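Local structure of trypsin-resistant surface T6 protein (Streptococcus pyogenes serotype M6, 4P0D) at residues Y24-G29 with N64-G69. The protein serves as the backbone subunit of the streptococcal surface pilus, probably joined covalently to its neighbours by a sortase. The protein carries 1 engineered substitution. Numbering follows the deposited sequence.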
loop_
_atom_site.group_PDB
_atom_site.type_symbol
_atom_site.label_atom_id
_atom_site.label_comp_id
_atom_site.label_asym_id
_atom_site.label_seq_id
_atom_site.Cartn_x
_atom_site.Cartn_y
_atom_site.Cartn_z
ATOM N N TYR A 24 35.543 4.147 6.671
ATOM C CA TYR A 24 36.012 5.475 7.065
ATOM C C TYR A 24 37.058 5.320 8.126
ATOM O O TYR A 24 36.776 4.798 9.202
ATOM C CB TYR A 24 34.856 6.296 7.621
ATOM C CG TYR A 24 33.707 6.455 6.656
ATOM C CD1 TYR A 24 33.707 7.471 5.721
ATOM C CD2 TYR A 24 32.603 5.597 6.696
ATOM C CE1 TYR A 24 32.656 7.639 4.838
ATOM C CE2 TYR A 24 31.552 5.749 5.812
ATOM C CZ TYR A 24 31.578 6.781 4.879
ATOM O OH TYR A 24 30.525 6.969 3.973
ATOM N N LYS A 25 38.279 5.753 7.839
ATOM C CA LYS A 25 39.339 5.606 8.820
ATOM C C LYS A 25 39.192 6.654 9.925
ATOM O O LYS A 25 39.304 7.854 9.666
ATOM C CB LYS A 25 40.703 5.713 8.155
ATOM C CG LYS A 25 41.872 5.362 9.051
ATOM C CD LYS A 25 43.126 5.643 8.235
ATOM C CE LYS A 25 44.353 4.957 8.748
ATOM N NZ LYS A 25 45.407 5.117 7.700
ATOM N N ILE A 26 38.970 6.171 11.142
ATOM C CA ILE A 26 38.790 7.012 12.329
ATOM C C ILE A 26 39.950 6.925 13.317
ATOM O O ILE A 26 39.986 7.685 14.284
ATOM C CB ILE A 26 37.494 6.637 13.091
ATOM C CG1 ILE A 26 37.475 5.149 13.440
ATOM C CG2 ILE A 26 36.287 7.003 12.242
ATOM C CD1 ILE A 26 36.603 4.803 14.635
ATOM N N GLY A 27 40.880 5.992 13.087
ATOM C CA GLY A 27 42.037 5.786 13.975
ATOM C C GLY A 27 43.286 5.501 13.153
ATOM O O GLY A 27 43.331 4.503 12.418
ATOM N N GLU A 28 44.280 6.395 13.257
ATOM C CA GLU A 28 45.593 6.218 12.630
ATOM C C GLU A 28 46.542 5.535 13.606
ATOM O O GLU A 28 46.655 5.937 14.780
ATOM C CB GLU A 28 46.219 7.570 12.220
ATOM C CG GLU A 28 45.682 8.144 10.924
ATOM C CD GLU A 28 46.394 9.428 10.471
ATOM O OE1 GLU A 28 47.000 10.142 11.305
ATOM O OE2 GLU A 28 46.330 9.739 9.262
ATOM N N GLY A 29 47.232 4.509 13.121
ATOM C CA GLY A 29 48.306 3.884 13.894
ATOM C C GLY A 29 49.527 4.801 13.922
ATOM O O GLY A 29 50.027 5.206 12.865
ATOM N N ASN A 64 27.123 8.627 13.124
ATOM C CA ASN A 64 26.327 9.865 13.052
ATOM C C ASN A 64 27.239 11.055 12.714
ATOM O O ASN A 64 26.941 11.848 11.819
ATOM C CB ASN A 64 25.566 10.115 14.366
ATOM C CG ASN A 64 24.503 9.062 14.652
ATOM O OD1 ASN A 64 24.091 8.310 13.764
ATOM N ND2 ASN A 64 24.072 8.988 15.896
ATOM N N GLY A 65 28.370 11.145 13.406
ATOM C CA GLY A 65 29.300 12.272 13.253
ATOM C C GLY A 65 29.951 12.306 11.894
ATOM O O GLY A 65 30.166 13.370 11.323
ATOM N N ILE A 66 30.267 11.126 11.365
ATOM C CA ILE A 66 30.831 11.006 10.034
ATOM C C ILE A 66 29.849 11.523 8.995
ATOM O O ILE A 66 30.226 12.238 8.059
ATOM C CB ILE A 66 31.221 9.540 9.731
ATOM C CG1 ILE A 66 32.442 9.161 10.572
ATOM C CG2 ILE A 66 31.502 9.346 8.251
ATOM C CD1 ILE A 66 32.919 7.741 10.421
ATOM N N ASN A 67 28.584 11.136 9.142
ATOM C CA ASN A 67 27.563 11.539 8.181
ATOM C C ASN A 67 27.158 13.008 8.247
ATOM O O ASN A 67 26.785 13.579 7.230
ATOM C CB ASN A 67 26.346 10.616 8.295
ATOM C CG ASN A 67 26.542 9.329 7.529
ATOM O OD1 ASN A 67 26.968 9.363 6.379
ATOM N ND2 ASN A 67 26.234 8.198 8.148
ATOM N N THR A 68 27.242 13.629 9.420
ATOM C CA THR A 68 27.053 15.092 9.483
ATOM C C THR A 68 28.275 15.858 9.007
ATOM O O THR A 68 28.165 17.008 8.589
ATOM C CB THR A 68 26.772 15.607 10.899
ATOM O OG1 THR A 68 27.904 15.373 11.739
ATOM C CG2 THR A 68 25.533 14.958 11.498
ATOM N N GLY A 69 29.444 15.235 9.082
ATOM C CA GLY A 69 30.693 15.927 8.781
ATOM C C GLY A 69 31.408 16.445 10.018
ATOM O O GLY A 69 32.505 16.979 9.897
#
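The two branches of Ile66 divide the contact: CG2 lies on the Tyr24 ring, and CD1 reaches both Tyr24 and Ile26. The CG2 methyl sits over one face of the ring, 3.9 Å from the centroid and only 11° off the ring normal, a CH-pi contact. The longer branch, extended at chi2 178°, carries CD1 past the root of the ring to Tyr24 CB at 3.7 Å. The same methyl meets Ile26 CG2 at 3.9 Å, the two isoleucine side chains lying roughly at right angles. Isoleucine suits the place because its short CG2 branch lies on the aromatic face while the longer CG1-CD1 arm extends to Ile26, two positions further along the strand. Tyr24 offers a broad apolar face there; its CG lies anti to the carbonyl carbon (chi1 -58°), which helps set that face against Ile66 CG2. The contact packs helix 56-68 against strand 20-31 in the Ig-like first domain of the pilin; no hydrogen bond links the two segments, so apolar surface carries the join. Tyr24 and Ile26 can both face the helix because they alternate with Lys25, whose CB is directed away from it. Just beyond, Ile26 and Gly27 form a classic beta bulge opposite Val95 of the neighbouring strand 94-101. Leu99 of that strand also touches Tyr24. At the helix end, Thr68 OG1 donates to Gly65 O at 3.0 Å, and Gly69 leaves the helix with positive phi, where a CB would jam against Thr68 O.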